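Local atomic coordinates of alpha-ketoglutarate-dependent non-heme iron oxygenase EasH (Aspergillus japonicus, PDB entry 5M0T), a protein that is an iron(II)- and 2-oxoglutarate-dependent oxygenase of the phytanoyl-CoA dioxygenase family, involved in the biosynthesis of the ergot alkaloid cycloclavine. Residues G73-S78 with E121-Y126; S109-L114 with A255-G260. All coordinates share one frame; numbering follows the deposited sequence.

Strand 112-122 runs through both contacts: contact 2 (109-114 with 255-260) takes its start and contact 1 (73-78 with 121-126) its end. Their centres lie 28 Å apart, on opposite sides of the chain's centre, the nearest atoms being about 8 Å apart. In contact 1, strand 75-77 is added as the outermost strand of the main sheet within this chain; in contact 2 the end of helix 253-258 is tied to strand 112-122. Contact 1 lies nearer the active site: the Met74 side chain is about 4 Å from bound 2-oxoglutarate and about 8 Å from the iron, whereas the Leu114 side chain of contact 2 is about 13 Å from bound 2-oxoglutarate. Each contact also meets the second subunit.

Contact 1. Residues G73-S78 with E121-Y126; sequences GMRQLS and ETEPGY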
loop_
_atom_site.group_PDB
_atom_site.type_symbol
_atom_site.label_atom_id
_atom_site.label_comp_id
_atom_site.label_asym_id
_atom_site.label_seq_id
_atom_site.Cartn_x
_atom_site.Cartn_y
_atom_site.Cartn_z
ATOM N N GLY A 73 -14.385 -0.312 -23.033
ATOM C CA GLY A 73 -14.180 -0.707 -24.443
ATOM C C GLY A 73 -13.121 -1.777 -24.713
ATOM O O GLY A 73 -13.029 -2.293 -25.834
ATOM N N MET A 74 -12.314 -2.114 -23.700
ATOM C CA MET A 74 -11.257 -3.121 -23.844
ATOM C C MET A 74 -11.752 -4.470 -23.359
ATOM O O MET A 74 -12.642 -4.539 -22.490
ATOM C CB MET A 74 -10.039 -2.741 -23.014
ATOM C CG MET A 74 -9.278 -1.555 -23.559
ATOM S SD MET A 74 -7.826 -1.199 -22.554
ATOM C CE MET A 74 -6.672 -0.700 -23.833
ATOM N N ARG A 75 -11.168 -5.532 -23.922
ATOM C CA ARG A 75 -11.204 -6.851 -23.292
ATOM C C ARG A 75 -10.045 -6.892 -22.289
ATOM O O ARG A 75 -8.925 -6.521 -22.630
ATOM C CB ARG A 75 -11.075 -7.957 -24.335
ATOM C CG ARG A 75 -12.186 -7.954 -25.382
ATOM C CD ARG A 75 -12.098 -9.158 -26.314
ATOM N NE ARG A 75 -12.275 -10.417 -25.575
ATOM C CZ ARG A 75 -13.442 -10.994 -25.274
ATOM N NH1 ARG A 75 -14.609 -10.463 -25.659
ATOM N NH2 ARG A 75 -13.437 -12.132 -24.586
ATOM N N GLN A 76 -10.321 -7.301 -21.050
ATOM C CA GLN A 76 -9.288 -7.381 -20.024
ATOM C C GLN A 76 -9.458 -8.576 -19.085
ATOM O O GLN A 76 -10.580 -8.981 -18.759
ATOM C CB GLN A 76 -9.165 -6.058 -19.228
ATOM C CG GLN A 76 -10.311 -5.712 -18.263
ATOM C CD GLN A 76 -10.202 -6.326 -16.858
ATOM O OE1 GLN A 76 -9.115 -6.620 -16.366
ATOM N NE2 GLN A 76 -11.345 -6.506 -16.205
ATOM N N LEU A 77 -8.320 -9.141 -18.687
ATOM C CA LEU A 77 -8.229 -10.112 -17.602
ATOM C C LEU A 77 -7.100 -9.649 -16.698
ATOM O O LEU A 77 -6.030 -9.336 -17.193
ATOM C CB LEU A 77 -7.909 -11.500 -18.147
ATOM C CG LEU A 77 -7.742 -12.639 -17.121
ATOM C CD1 LEU A 77 -9.064 -12.956 -16.430
ATOM C CD2 LEU A 77 -7.152 -13.863 -17.797
ATOM N N SER A 78 -7.344 -9.607 -15.389
ATOM C CA SER A 78 -6.347 -9.219 -14.404
ATOM C C SER A 78 -6.229 -10.302 -13.315
ATOM O O SER A 78 -6.746 -11.384 -13.484
ATOM C CB SER A 78 -6.705 -7.846 -13.853
ATOM O OG SER A 78 -6.709 -6.903 -14.906
ATOM N N GLU A 121 -6.826 -6.762 -24.780
ATOM C CA GLU A 121 -7.071 -7.015 -26.198
ATOM C C GLU A 121 -8.018 -5.926 -26.783
ATOM O O GLU A 121 -9.153 -5.763 -26.314
ATOM C CB GLU A 121 -7.664 -8.425 -26.363
ATOM C CG GLU A 121 -7.193 -9.186 -27.596
ATOM C CD GLU A 121 -7.610 -10.652 -27.584
ATOM O OE1 GLU A 121 -8.826 -10.907 -27.770
ATOM O OE2 GLU A 121 -6.739 -11.544 -27.398
ATOM N N THR A 122 -7.550 -5.185 -27.781
ATOM C CA THR A 122 -8.367 -4.144 -28.422
ATOM C C THR A 122 -8.921 -4.688 -29.737
ATOM O O THR A 122 -8.187 -5.244 -30.543
ATOM C CB THR A 122 -7.577 -2.844 -28.676
ATOM O OG1 THR A 122 -6.493 -3.096 -29.579
ATOM C CG2 THR A 122 -6.997 -2.299 -27.377
ATOM N N GLU A 123 -10.220 -4.540 -29.928
ATOM C CA GLU A 123 -10.899 -5.038 -31.126
ATOM C C GLU A 123 -10.768 -4.045 -32.293
ATOM O O GLU A 123 -10.396 -2.898 -32.093
ATOM C CB GLU A 123 -12.374 -5.308 -30.801
ATOM C CG GLU A 123 -12.570 -6.353 -29.700
ATOM C CD GLU A 123 -14.028 -6.557 -29.314
ATOM O OE1 GLU A 123 -14.848 -5.638 -29.543
ATOM O OE2 GLU A 123 -14.360 -7.650 -28.796
ATOM N N PRO A 124 -11.066 -4.485 -33.522
ATOM C CA PRO A 124 -11.160 -3.548 -34.638
ATOM C C PRO A 124 -12.133 -2.399 -34.343
ATOM O O PRO A 124 -13.232 -2.632 -33.826
ATOM C CB PRO A 124 -11.710 -4.424 -35.758
ATOM C CG PRO A 124 -11.191 -5.779 -35.442
ATOM C CD PRO A 124 -11.281 -5.874 -33.964
ATOM N N GLY A 125 -11.709 -1.174 -34.637
ATOM C CA GLY A 125 -12.505 0.022 -34.365
ATOM C C GLY A 125 -12.276 0.695 -33.013
ATOM O O GLY A 125 -12.793 1.801 -32.796
ATOM N N TYR A 126 -11.526 0.044 -32.105
ATOM C CA TYR A 126 -11.281 0.597 -30.766
ATOM C C TYR A 126 -10.579 1.947 -30.912
ATOM O O TYR A 126 -9.575 2.057 -31.627
ATOM C CB TYR A 126 -10.465 -0.364 -29.889
ATOM C CG TYR A 126 -9.999 0.259 -28.593
ATOM C CD1 TYR A 126 -10.905 0.525 -27.560
ATOM C CD2 TYR A 126 -8.665 0.625 -28.414
ATOM C CE1 TYR A 126 -10.483 1.105 -26.369
ATOM C CE2 TYR A 126 -8.234 1.200 -27.224
ATOM C CZ TYR A 126 -9.144 1.450 -26.211
ATOM O OH TYR A 126 -8.718 2.036 -25.040
#
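Arg75 and Glu121 form an antiparallel hydrogen-bonded pair, with Arg75 N to Glu121 O at 3.1 Å and Glu121 N to Arg75 O at 3.0 Å, the bonds bent alike at 157° and 156°. Their side chains leave the same face of the sheet and run side by side. The aliphatic part of Arg75 does the touching: CB lies 3.5 Å from Glu121 O, and CD 3.7 Å from Glu123 OE2, which sits at the edge of the guanidinium, near its plane. Arg75 NE is 4.1 Å from Glu121 OE1, so the two carboxylates probably attract the guanidinium electrostatically, without a salt bridge to either. The firmer partner of Glu121 is Arg223, which its OE2 meets in a salt bridge.

Met74 drops to the other face. There its bent end brings CE to 3.6 Å from Tyr126 OH and 3.9 Å from Thr122 CG2. Tyr126 gets there because its ring is carried anti to the backbone N (chi1 170°), back toward Met74, after a type II turn from Glu123 to Tyr126 has reversed the chain. The same ring passes Gly73, whose O is 3.9 Å from Tyr126 CD1. Met74 also touches Leu120 and Ala212, both residues of the 2-oxoglutarate pocket. Farther along, Ser78 N is hydrogen-bonded to Asp275 of the second subunit. Strand 75-77 is thus the outermost strand, within this chain, of the cupin-type beta fold of the PhyH family, one face carrying charged side chains and the other bringing a methionine side chain close to the cosubstrate.

Contact 2. Residues S109-L114 with A255-G260; sequences SGDYWL and AQKMVG
The start of strand 112-122 meets the C-terminal end of helix 253-258. At the centre is Met258 O, which accepts a hydrogen bond from Leu114 N at 2.9 Å with an N-H...O angle of 157°. A water donates to the same oxygen and to Leu114 O, each at 2.8 Å, so the carbonyl at the helix end is held by two donors. Trp113 CB presses on Met258 O at 3.4 Å. Lys257 O meets the indole at its edge, in plane, and Gly260 CA packs obliquely near CE3.

Met258 bends at chi2 (-53°), putting SD 3.7 Å from Tyr112 CE2 in an oblique Met-aromatic contact, and again at chi3, putting CE near Tyr112 O. Farther out, fully extended Lys257 crosses Asp111 at about a right angle and forms a salt bridge, NZ to Asp111 OD2 at 2.8 Å, although as a hydrogen bond it is weak. That OD2 also accepts one from Ser265 N.

Helix 95-105 also packs here: His98 ND1 is hydrogen-bonded to Tyr112 OH, and His98 touches Met258. Met229 of strand 222-231 packs against Tyr112, Leu114 and Met258, while Val264 of strand 264-266 meets Asp111, Trp113 and Lys257.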
loop_
_atom_site.group_PDB
_atom_site.type_symbol
_atom_site.label_atom_id
_atom_site.label_comp_id
_atom_site.label_asym_id
_atom_site.label_seq_id
_atom_site.Cartn_x
_atom_site.Cartn_y
_atom_site.Cartn_z
ATOM N N SER A 109 12.565 3.890 -2.304
ATOM C CA SER A 109 11.595 2.993 -1.629
ATOM C C SER A 109 12.142 1.746 -0.930
ATOM O O SER A 109 11.582 1.351 0.092
ATOM C CB SER A 109 10.532 2.556 -2.621
ATOM O OG SER A 109 9.889 3.700 -3.138
ATOM N N GLY A 110 13.207 1.138 -1.465
ATOM C CA GLY A 110 13.676 -0.194 -1.029
ATOM C C GLY A 110 12.987 -1.258 -1.868
ATOM O O GLY A 110 13.186 -1.324 -3.076
ATOM N N ASP A 111 12.127 -2.059 -1.242
ATOM C CA ASP A 111 11.436 -3.155 -1.939
ATOM C C ASP A 111 10.270 -2.697 -2.845
ATOM O O ASP A 111 9.837 -1.547 -2.815
ATOM C CB ASP A 111 10.950 -4.216 -0.934
ATOM C CG ASP A 111 12.083 -5.052 -0.345
ATOM O OD1 ASP A 111 13.249 -4.939 -0.780
ATOM O OD2 ASP A 111 11.793 -5.840 0.579
ATOM N N TYR A 112 9.796 -3.649 -3.643
ATOM C CA TYR A 112 8.779 -3.448 -4.651
ATOM C C TYR A 112 7.957 -4.723 -4.737
ATOM O O TYR A 112 8.357 -5.767 -4.207
ATOM C CB TYR A 112 9.412 -3.164 -6.017
ATOM C CG TYR A 112 10.448 -4.200 -6.389
ATOM C CD1 TYR A 112 11.758 -4.099 -5.914
ATOM C CD2 TYR A 112 10.111 -5.312 -7.150
ATOM C CE1 TYR A 112 12.699 -5.057 -6.208
ATOM C CE2 TYR A 112 11.056 -6.272 -7.459
ATOM C CZ TYR A 112 12.353 -6.141 -6.986
ATOM O OH TYR A 112 13.318 -7.093 -7.266
ATOM N N TRP A 113 6.815 -4.629 -5.406
ATOM C CA TRP A 113 5.952 -5.784 -5.662
ATOM C C TRP A 113 4.940 -5.489 -6.778
ATOM O O TRP A 113 4.888 -4.374 -7.292
ATOM C CB TRP A 113 5.260 -6.254 -4.368
ATOM C CG TRP A 113 4.433 -5.236 -3.614
ATOM C CD1 TRP A 113 4.075 -3.959 -4.007
ATOM C CD2 TRP A 113 3.797 -5.450 -2.354
ATOM N NE1 TRP A 113 3.305 -3.365 -3.041
ATOM C CE2 TRP A 113 3.110 -4.260 -2.021
ATOM C CE3 TRP A 113 3.729 -6.539 -1.478
ATOM C CZ2 TRP A 113 2.384 -4.128 -0.837
ATOM C CZ3 TRP A 113 3.012 -6.401 -0.301
ATOM C CH2 TRP A 113 2.352 -5.198 0.011
ATOM N N LEU A 114 4.158 -6.488 -7.163
ATOM C CA LEU A 114 3.186 -6.345 -8.238
ATOM C C LEU A 114 2.012 -5.495 -7.769
ATOM O O LEU A 114 1.481 -5.724 -6.692
ATOM C CB LEU A 114 2.688 -7.725 -8.678
ATOM C CG LEU A 114 1.698 -7.777 -9.847
ATOM C CD1 LEU A 114 2.377 -7.434 -11.165
ATOM C CD2 LEU A 114 1.052 -9.155 -9.909
ATOM N N ALA A 255 8.757 -14.932 -5.878
ATOM C CA ALA A 255 7.459 -14.762 -6.535
ATOM C C ALA A 255 6.339 -14.539 -5.511
ATOM O O ALA A 255 5.463 -13.697 -5.736
ATOM C CB ALA A 255 7.137 -15.936 -7.449
ATOM N N GLN A 256 6.389 -15.256 -4.388
ATOM C CA GLN A 256 5.427 -15.045 -3.286
ATOM C C GLN A 256 5.435 -13.602 -2.782
ATOM O O GLN A 256 4.382 -13.020 -2.522
ATOM C CB GLN A 256 5.702 -15.988 -2.113
ATOM C CG GLN A 256 5.444 -17.457 -2.407
ATOM C CD GLN A 256 5.667 -18.346 -1.196
ATOM O OE1 GLN A 256 6.457 -18.031 -0.315
ATOM N NE2 GLN A 256 4.951 -19.460 -1.143
ATOM N N LYS A 257 6.633 -13.034 -2.663
ATOM C CA LYS A 257 6.806 -11.664 -2.228
ATOM C C LYS A 257 6.212 -10.652 -3.211
ATOM O O LYS A 257 5.676 -9.638 -2.780
ATOM C CB LYS A 257 8.282 -11.375 -2.022
ATOM C CG LYS A 257 8.606 -10.037 -1.389
ATOM C CD LYS A 257 10.104 -9.964 -1.108
ATOM C CE LYS A 257 10.505 -8.574 -0.654
ATOM N NZ LYS A 257 11.986 -8.410 -0.582
ATOM N N MET A 258 6.324 -10.929 -4.510
ATOM C CA MET A 258 5.765 -10.058 -5.546
ATOM C C MET A 258 4.234 -10.009 -5.495
ATOM O O MET A 258 3.650 -8.954 -5.678
ATOM C CB MET A 258 6.186 -10.515 -6.953
ATOM C CG MET A 258 7.676 -10.458 -7.263
ATOM S SD MET A 258 8.387 -8.851 -6.939
ATOM C CE MET A 258 9.041 -9.082 -5.279
ATOM N N VAL A 259 3.603 -11.151 -5.241
ATOM C CA VAL A 259 2.151 -11.249 -5.228
ATOM C C VAL A 259 1.501 -10.986 -3.858
ATOM O O VAL A 259 0.336 -11.319 -3.660
ATOM C CB VAL A 259 1.670 -12.595 -5.834
ATOM C CG1 VAL A 259 2.251 -12.797 -7.231
ATOM C CG2 VAL A 259 1.994 -13.787 -4.943
ATOM N N GLY A 260 2.240 -10.414 -2.911
ATOM C CA GLY A 260 1.657 -9.898 -1.674
ATOM C C GLY A 260 1.453 -10.894 -0.548
ATOM O O GLY A 260 0.560 -10.707 0.278
HETATM O O HOH W 1 1.360 -7.719 -4.683
#